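Local coordinates for 5' nucleotidase family protein (Staphylococcus aureus subsp. aureus, PDB 4Q7F) that belongs to the 5'-nucleotidase family, joining a metal-binding calcineurin-like phosphoesterase domain to a C-terminal 5'-nucleotidase domain, at residues P129-T141 against S178-Y191. Sequence-based numbering, arbitrary orientation.
Sequences PVLCANIYENDST and SLTFHSAFEILQQY
The His-182 ring turns an edge toward a face of Tyr-136 in an offset edge-to-face pair, planes at 75° and His-182 CD2 3.6 Å from Tyr-136 CD1. Also at the imidazole edge, near its plane, lies Asn-134 O; backbone N of Thr-141 sits over one face of the tyrosine, offset toward its rim. Rings with polar atoms suit this partly exposed side, yet still pack carbon against carbon. Beneath them the backbones pair antiparallel: Tyr-136 N to Thr-180 O and Thr-180 N to Tyr-136 O, each 2.8 Å, and His-182 N donates almost straight (172°) to Asn-134 O. On the other face, beta-branched Ile-135 lays CG1 3.8 Å from CD2 of the Phe-181 ring, while Leu-179 CD2 meets the aliphatic start of Glu-137, whose carboxylate reaches Lys-120. Asn-134 ends the pairing: with CG between N and the carbonyl carbon (chi1 69°), ND2 reaches His-182 O at 2.8 Å and also Thr-163 O, its two N-H groups suiting it to both carbonyls. Ile-187 CG1 covers its CB. Ser-183 OG, short and polar, N-caps the following helix by accepting from Glu-186 N and also bonds Glu-228. Hairpin 135-137/140-141, joined at 135-137 by strand 179-181, thus forms a small three-stranded antiparallel sheet within the calcineurin-like phosphoesterase domain.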
ATOM      1  N   PRO A 129       5.740   8.994 -20.051  1.00 25.54           N
ATOM      2  CA  PRO A 129       5.069   7.710 -20.154  1.00 25.37           C
ATOM      3  C   PRO A 129       5.110   6.857 -18.907  1.00 24.15           C
ATOM      4  O   PRO A 129       6.071   6.901 -18.145  1.00 23.66           O
ATOM      5  CB  PRO A 129       5.856   6.987 -21.248  1.00 26.43           C
ATOM      6  CG  PRO A 129       7.205   7.582 -21.188  1.00 26.92           C
ATOM      7  CD  PRO A 129       6.953   9.042 -20.885  1.00 26.21           C
ATOM      8  N   VAL A 130       4.059   6.071 -18.721  1.00 24.17           N
ATOM      9  CA  VAL A 130       3.996   5.116 -17.616  1.00 22.39           C
ATOM     10  C   VAL A 130       4.122   3.745 -18.275  1.00 21.85           C
ATOM     11  O   VAL A 130       3.330   3.394 -19.150  1.00 21.65           O
ATOM     12  CB  VAL A 130       2.718   5.283 -16.785  1.00 23.65           C
ATOM     13  CG1 VAL A 130       2.566   4.124 -15.795  1.00 22.81           C
ATOM     14  CG2 VAL A 130       2.762   6.608 -16.037  1.00 23.56           C
ATOM     15  N   LEU A 131       5.136   2.983 -17.871  1.00 21.26           N
ATOM     16  CA  LEU A 131       5.433   1.715 -18.528  1.00 21.88           C
ATOM     17  C   LEU A 131       4.910   0.531 -17.729  1.00 21.53           C
ATOM     18  O   LEU A 131       5.265   0.372 -16.567  1.00 21.10           O
ATOM     19  CB  LEU A 131       6.944   1.582 -18.728  1.00 21.59           C
ATOM     20  CG  LEU A 131       7.595   2.689 -19.584  1.00 22.43           C
ATOM     21  CD1 LEU A 131       9.111   2.541 -19.543  1.00 22.64           C
ATOM     22  CD2 LEU A 131       7.101   2.653 -21.019  1.00 23.42           C
ATOM     23  N   CYS A 132       4.049  -0.268 -18.356  1.00 21.94           N
ATOM     24  CA  CYS A 132       3.492  -1.485 -17.717  1.00 22.01           C
ATOM     25  C   CYS A 132       3.308  -2.556 -18.777  1.00 23.42           C
ATOM     26  O   CYS A 132       2.346  -2.520 -19.545  1.00 23.35           O
ATOM     27  CB  CYS A 132       2.171  -1.193 -17.037  1.00 21.64           C
ATOM     28  SG  CYS A 132       1.520  -2.650 -16.187  1.00 23.17           S
ATOM     29  N   ALA A 133       4.227  -3.515 -18.816  1.00 24.67           N
ATOM     30  CA  ALA A 133       4.177  -4.571 -19.828  1.00 26.84           C
ATOM     31  C   ALA A 133       3.326  -5.804 -19.477  1.00 27.95           C
ATOM     32  O   ALA A 133       3.018  -6.630 -20.355  1.00 28.53           O
ATOM     33  CB  ALA A 133       5.601  -5.007 -20.165  1.00 28.29           C
ATOM     34  N   ASN A 134       2.904  -5.928 -18.225  1.00 26.67           N
ATOM     35  CA  ASN A 134       2.175  -7.134 -17.837  1.00 26.39           C
ATOM     36  C   ASN A 134       0.711  -6.984 -17.406  1.00 26.51           C
ATOM     37  O   ASN A 134       0.114  -7.928 -16.870  1.00 27.59           O
ATOM     38  CB  ASN A 134       2.978  -7.880 -16.772  1.00 26.54           C
ATOM     39  CG  ASN A 134       3.024  -7.149 -15.455  1.00 25.28           C
ATOM     40  OD1 ASN A 134       3.083  -5.931 -15.418  1.00 24.23           O
ATOM     41  ND2 ASN A 134       2.981  -7.897 -14.361  1.00 25.46           N
ATOM     42  N   ILE A 135       0.118  -5.819 -17.631  1.00 25.80           N
ATOM     43  CA  ILE A 135      -1.295  -5.617 -17.319  1.00 25.87           C
ATOM     44  C   ILE A 135      -1.960  -5.291 -18.630  1.00 27.80           C
ATOM     45  O   ILE A 135      -1.648  -4.263 -19.269  1.00 27.88           O
ATOM     46  CB  ILE A 135      -1.552  -4.481 -16.317  1.00 24.69           C
ATOM     47  CG1 ILE A 135      -0.956  -4.831 -14.959  1.00 23.86           C
ATOM     48  CG2 ILE A 135      -3.049  -4.231 -16.176  1.00 25.19           C
ATOM     49  CD1 ILE A 135      -1.203  -3.799 -13.875  1.00 23.10           C
ATOM     50  N   TYR A 136      -2.851  -6.173 -19.059  1.00 29.38           N
ATOM     51  CA  TYR A 136      -3.557  -5.993 -20.322  1.00 31.19           C
ATOM     52  C   TYR A 136      -4.989  -5.542 -20.137  1.00 31.51           C
ATOM     53  O   TYR A 136      -5.683  -5.952 -19.177  1.00 30.35           O
ATOM     54  CB  TYR A 136      -3.552  -7.302 -21.118  1.00 33.38           C
ATOM     55  CG  TYR A 136      -2.291  -7.582 -21.907  1.00 35.68           C
ATOM     56  CD1 TYR A 136      -1.050  -7.700 -21.286  1.00 35.85           C
ATOM     57  CD2 TYR A 136      -2.353  -7.789 -23.282  1.00 38.37           C
ATOM     58  CE1 TYR A 136       0.101  -7.971 -22.024  1.00 36.51           C
ATOM     59  CE2 TYR A 136      -1.218  -8.079 -24.019  1.00 39.92           C
ATOM     60  CZ  TYR A 136       0.004  -8.169 -23.391  1.00 39.37           C
ATOM     61  OH  TYR A 136       1.124  -8.454 -24.153  1.00 42.62           O
ATOM     62  N   GLU A 137      -5.426  -4.697 -21.055  1.00 32.66           N
ATOM     63  CA  GLU A 137      -6.805  -4.264 -21.113  1.00 35.28           C
ATOM     64  C   GLU A 137      -7.289  -4.827 -22.453  1.00 38.79           C
ATOM     65  O   GLU A 137      -6.836  -4.399 -23.521  1.00 37.80           O
ATOM     66  CB  GLU A 137      -6.907  -2.759 -21.083  1.00 36.43           C
ATOM     67  CG  GLU A 137      -8.338  -2.267 -21.117  1.00 38.43           C
ATOM     68  CD  GLU A 137      -8.437  -0.767 -21.281  1.00 38.92           C
ATOM     69  OE1 GLU A 137      -7.567  -0.154 -21.930  1.00 42.44           O
ATOM     70  OE2 GLU A 137      -9.421  -0.203 -20.797  1.00 40.92           O
ATOM     71  N   ASN A 138      -8.195  -5.793 -22.393  1.00 42.12           N
ATOM     72  CA  ASN A 138      -8.661  -6.486 -23.579  1.00 47.14           C
ATOM     73  C   ASN A 138      -7.454  -7.207 -24.215  1.00 48.66           C
ATOM     74  O   ASN A 138      -6.783  -7.988 -23.524  1.00 50.46           O
ATOM     75  CB  ASN A 138      -9.435  -5.554 -24.533  1.00 48.83           C
ATOM     76  CG  ASN A 138     -10.728  -5.033 -23.915  1.00 50.24           C
ATOM     77  OD1 ASN A 138     -11.330  -5.676 -23.047  1.00 51.52           O
ATOM     78  ND2 ASN A 138     -11.170  -3.872 -24.373  1.00 52.53           N
ATOM     79  N   ASP A 139      -7.139  -6.922 -25.472  0.60 47.96           N
ATOM     80  CA  ASP A 139      -6.053  -7.633 -26.140  0.60 49.72           C
ATOM     81  C   ASP A 139      -4.776  -6.811 -26.368  0.60 47.09           C
ATOM     82  O   ASP A 139      -4.050  -7.035 -27.329  0.60 50.17           O
ATOM     83  CB  ASP A 139      -6.585  -8.245 -27.452  0.60 52.08           C
ATOM     84  CG  ASP A 139      -7.733  -9.225 -27.211  0.60 52.70           C
ATOM     85  OD1 ASP A 139      -7.825  -9.795 -26.102  0.60 51.75           O
ATOM     86  OD2 ASP A 139      -8.540  -9.436 -28.136  0.60 58.47           O
ATOM     87  N   SER A 140      -4.501  -5.868 -25.471  1.00 44.57           N
ATOM     88  CA  SER A 140      -3.272  -5.081 -25.537  1.00 42.08           C
ATOM     89  C   SER A 140      -2.968  -4.526 -24.137  1.00 37.63           C
ATOM     90  O   SER A 140      -3.778  -4.674 -23.221  1.00 35.63           O
ATOM     91  CB  SER A 140      -3.377  -3.953 -26.570  1.00 43.88           C
ATOM     92  OG  SER A 140      -4.290  -2.958 -26.146  1.00 46.84           O
ATOM     93  N   THR A 141      -1.798  -3.928 -23.975  1.00 34.40           N
ATOM     94  CA  THR A 141      -1.411  -3.369 -22.688  1.00 33.25           C
ATOM     95  C   THR A 141      -2.311  -2.185 -22.326  1.00 32.15           C
ATOM     96  O   THR A 141      -2.737  -1.432 -23.192  1.00 31.57           O
ATOM     97  CB  THR A 141       0.070  -2.941 -22.661  1.00 32.84           C
ATOM     98  OG1 THR A 141       0.331  -2.025 -23.739  1.00 33.18           O
ATOM     99  CG2 THR A 141       0.990  -4.167 -22.791  1.00 33.46           C
ATOM    100  N   SER A 178     -12.121  -5.414 -16.783  1.00 41.93           N
ATOM    101  CA  SER A 178     -11.679  -5.606 -18.167  1.00 41.36           C
ATOM    102  C   SER A 178     -10.185  -5.907 -18.283  1.00 38.17           C
ATOM    103  O   SER A 178      -9.648  -6.019 -19.394  1.00 37.83           O
ATOM    104  CB  SER A 178     -11.968  -4.331 -18.963  1.00 42.73           C
ATOM    105  OG  SER A 178     -11.277  -3.224 -18.397  1.00 41.89           O
ATOM    106  N   LEU A 179      -9.518  -6.066 -17.145  1.00 33.52           N
ATOM    107  CA  LEU A 179      -8.079  -6.234 -17.139  1.00 31.46           C
ATOM    108  C   LEU A 179      -7.619  -7.652 -16.906  1.00 31.92           C
ATOM    109  O   LEU A 179      -8.288  -8.436 -16.249  1.00 31.81           O
ATOM    110  CB  LEU A 179      -7.454  -5.341 -16.037  1.00 29.46           C
ATOM    111  CG  LEU A 179      -7.872  -3.862 -16.018  1.00 28.68           C
ATOM    112  CD1 LEU A 179      -7.104  -3.124 -14.928  1.00 27.77           C
ATOM    113  CD2 LEU A 179      -7.663  -3.198 -17.362  1.00 28.57           C
ATOM    114  N   THR A 180      -6.425  -7.930 -17.404  1.00 32.69           N
ATOM    115  CA  THR A 180      -5.761  -9.207 -17.242  1.00 34.48           C
ATOM    116  C   THR A 180      -4.365  -8.925 -16.674  1.00 33.29           C
ATOM    117  O   THR A 180      -3.614  -8.117 -17.244  1.00 32.04           O
ATOM    118  CB  THR A 180      -5.640  -9.914 -18.590  1.00 36.98           C
ATOM    119  OG1 THR A 180      -6.948 -10.032 -19.159  1.00 41.20           O
ATOM    120  CG2 THR A 180      -5.017 -11.298 -18.430  1.00 38.70           C
ATOM    121  N   PHE A 181      -4.029  -9.588 -15.567  1.00 31.67           N
ATOM    122  CA  PHE A 181      -2.745  -9.409 -14.889  1.00 31.78           C
ATOM    123  C   PHE A 181      -1.837 -10.603 -15.094  1.00 33.54           C
ATOM    124  O   PHE A 181      -2.115 -11.691 -14.605  1.00 36.22           O
ATOM    125  CB  PHE A 181      -2.970  -9.193 -13.392  1.00 30.96           C
ATOM    126  CG  PHE A 181      -3.924  -8.089 -13.101  1.00 30.43           C
ATOM    127  CD1 PHE A 181      -5.296  -8.322 -13.126  1.00 31.93           C
ATOM    128  CD2 PHE A 181      -3.472  -6.815 -12.843  1.00 29.14           C
ATOM    129  CE1 PHE A 181      -6.193  -7.291 -12.895  1.00 30.93           C
ATOM    130  CE2 PHE A 181      -4.361  -5.781 -12.614  1.00 28.93           C
ATOM    131  CZ  PHE A 181      -5.721  -6.020 -12.632  1.00 30.24           C
ATOM    132  N   HIS A 182      -0.724 -10.403 -15.782  1.00 33.20           N
ATOM    133  CA  HIS A 182       0.191 -11.512 -16.026  1.00 34.94           C
ATOM    134  C   HIS A 182       1.386 -11.504 -15.071  1.00 33.18           C
ATOM    135  O   HIS A 182       1.815 -10.449 -14.585  1.00 31.36           O
ATOM    136  CB  HIS A 182       0.690 -11.460 -17.476  1.00 37.33           C
ATOM    137  CG  HIS A 182      -0.404 -11.523 -18.492  1.00 38.86           C
ATOM    138  ND1 HIS A 182      -0.866 -12.709 -19.017  1.00 42.63           N
ATOM    139  CD2 HIS A 182      -1.121 -10.544 -19.090  1.00 40.53           C
ATOM    140  CE1 HIS A 182      -1.833 -12.460 -19.883  1.00 42.75           C
ATOM    141  NE2 HIS A 182      -2.003 -11.152 -19.949  1.00 41.92           N
ATOM    142  N   SER A 183       1.906 -12.697 -14.789  1.00 32.88           N
ATOM    143  CA  SER A 183       3.101 -12.844 -13.963  1.00 31.82           C
ATOM    144  C   SER A 183       4.236 -11.940 -14.469  1.00 31.30           C
ATOM    145  O   SER A 183       4.555 -11.964 -15.659  1.00 31.92           O
ATOM    146  CB  SER A 183       3.586 -14.286 -14.037  1.00 33.30           C
ATOM    147  OG  SER A 183       4.923 -14.385 -13.582  1.00 33.74           O
ATOM    148  N   ALA A 184       4.846 -11.170 -13.569  1.00 29.80           N
ATOM    149  CA  ALA A 184       5.958 -10.293 -13.930  1.00 30.00           C
ATOM    150  C   ALA A 184       7.147 -11.139 -14.356  1.00 31.27           C
ATOM    151  O   ALA A 184       7.883 -10.761 -15.257  1.00 31.47           O
ATOM    152  CB  ALA A 184       6.342  -9.387 -12.774  1.00 28.86           C
ATOM    153  N   PHE A 185       7.314 -12.293 -13.728  1.00 31.72           N
ATOM    154  CA  PHE A 185       8.396 -13.197 -14.093  1.00 33.86           C
ATOM    155  C   PHE A 185       8.248 -13.675 -15.533  1.00 35.62           C
ATOM    156  O   PHE A 185       9.223 -13.689 -16.300  1.00 36.23           O
ATOM    157  CB  PHE A 185       8.405 -14.423 -13.172  1.00 35.11           C
ATOM    158  CG  PHE A 185       9.466 -15.431 -13.517  1.00 37.16           C
ATOM    159  CD1 PHE A 185       9.292 -16.300 -14.577  1.00 38.90           C
ATOM    160  CD2 PHE A 185      10.633 -15.512 -12.779  1.00 38.57           C
ATOM    161  CE1 PHE A 185      10.268 -17.222 -14.907  1.00 41.47           C
ATOM    162  CE2 PHE A 185      11.609 -16.442 -13.095  1.00 40.31           C
ATOM    163  CZ  PHE A 185      11.426 -17.297 -14.163  1.00 41.88           C
ATOM    164  N   GLU A 186       7.035 -14.096 -15.892  1.00 37.01           N
ATOM    165  CA  GLU A 186       6.778 -14.636 -17.237  1.00 38.99           C
ATOM    166  C   GLU A 186       6.935 -13.589 -18.329  1.00 37.17           C
ATOM    167  O   GLU A 186       7.506 -13.870 -19.376  1.00 37.58           O
ATOM    168  CB  GLU A 186       5.392 -15.263 -17.330  1.00 41.59           C
ATOM    169  CG  GLU A 186       5.198 -16.469 -16.426  1.00 45.71           C
ATOM    170  CD  GLU A 186       3.817 -17.078 -16.552  1.00 49.90           C
ATOM    171  OE1 GLU A 186       3.088 -16.736 -17.516  1.00 53.27           O
ATOM    172  OE2 GLU A 186       3.469 -17.905 -15.684  1.00 51.88           O
ATOM    173  N   ILE A 187       6.418 -12.391 -18.093  1.00 34.75           N
ATOM    174  CA  ILE A 187       6.540 -11.330 -19.094  1.00 34.16           C
ATOM    175  C   ILE A 187       8.012 -10.926 -19.254  1.00 33.99           C
ATOM    176  O   ILE A 187       8.481 -10.685 -20.372  1.00 35.26           O
ATOM    177  CB  ILE A 187       5.642 -10.130 -18.762  1.00 32.12           C
ATOM    178  CG1 ILE A 187       4.173 -10.557 -18.775  1.00 32.32           C
ATOM    179  CG2 ILE A 187       5.869  -8.993 -19.747  1.00 32.23           C
ATOM    180  CD1 ILE A 187       3.709 -11.230 -20.059  1.00 34.12           C
ATOM    181  N   LEU A 188       8.738 -10.851 -18.143  1.00 32.97           N
ATOM    182  CA  LEU A 188      10.150 -10.521 -18.201  1.00 33.85           C
ATOM    183  C   LEU A 188      10.878 -11.584 -19.011  1.00 35.70           C
ATOM    184  O   LEU A 188      11.623 -11.263 -19.938  1.00 35.35           O
ATOM    185  CB  LEU A 188      10.770 -10.416 -16.796  1.00 34.23           C
ATOM    186  CG  LEU A 188      12.283 -10.137 -16.758  1.00 34.52           C
ATOM    187  CD1 LEU A 188      12.622  -8.848 -17.483  1.00 33.82           C
ATOM    188  CD2 LEU A 188      12.759 -10.073 -15.318  1.00 35.19           C
ATOM    189  N   GLN A 189      10.650 -12.846 -18.649  1.00 36.19           N
ATOM    190  CA  GLN A 189      11.266 -13.981 -19.320  1.00 38.51           C
ATOM    191  C   GLN A 189      11.059 -13.951 -20.829  1.00 38.98           C
ATOM    192  O   GLN A 189      11.960 -14.282 -21.604  1.00 39.25           O
ATOM    193  CB  GLN A 189      10.682 -15.285 -18.778  1.00 39.98           C
ATOM    194  CG  GLN A 189      11.297 -16.526 -19.408  1.00 42.97           C
ATOM    195  CD  GLN A 189      10.763 -17.800 -18.803  1.00 44.58           C
ATOM    196  OE1 GLN A 189      11.525 -18.680 -18.436  1.00 48.05           O
ATOM    197  NE2 GLN A 189       9.449 -17.892 -18.673  1.00 43.87           N
ATOM    198  N   GLN A 190       9.862 -13.558 -21.234  1.00 38.50           N
ATOM    199  CA  GLN A 190       9.515 -13.507 -22.642  1.00 40.02           C
ATOM    200  C   GLN A 190      10.150 -12.309 -23.364  1.00 40.25           C
ATOM    201  O   GLN A 190      10.544 -12.433 -24.511  1.00 40.60           O
ATOM    202  CB  GLN A 190       7.994 -13.528 -22.782  1.00 40.24           C
ATOM    203  CG  GLN A 190       7.402 -14.846 -22.277  1.00 41.66           C
ATOM    204  CD  GLN A 190       5.907 -14.788 -22.034  1.00 41.36           C
ATOM    205  OE1 GLN A 190       5.215 -13.915 -22.555  1.00 41.93           O
ATOM    206  NE2 GLN A 190       5.399 -15.730 -21.243  1.00 41.68           N
ATOM    207  N   TYR A 191      10.274 -11.170 -22.678  1.00 39.18           N
ATOM    208  CA  TYR A 191      10.881  -9.968 -23.267  1.00 39.74           C
ATOM    209  C   TYR A 191      12.413  -9.920 -23.295  1.00 39.19           C
ATOM    210  O   TYR A 191      12.991  -9.273 -24.172  1.00 37.99           O
ATOM    211  CB  TYR A 191      10.418  -8.712 -22.540  1.00 40.20           C
ATOM    212  CG  TYR A 191       9.221  -8.010 -23.126  1.00 43.23           C
ATOM    213  CD1 TYR A 191       9.389  -7.015 -24.090  1.00 46.71           C
ATOM    214  CD2 TYR A 191       7.938  -8.286 -22.687  1.00 44.27           C
ATOM    215  CE1 TYR A 191       8.304  -6.338 -24.612  1.00 49.61           C
ATOM    216  CE2 TYR A 191       6.847  -7.617 -23.202  1.00 46.45           C
ATOM    217  CZ  TYR A 191       7.035  -6.644 -24.155  1.00 48.82           C
ATOM    218  OH  TYR A 191       5.951  -5.980 -24.665  1.00 54.43           O
TER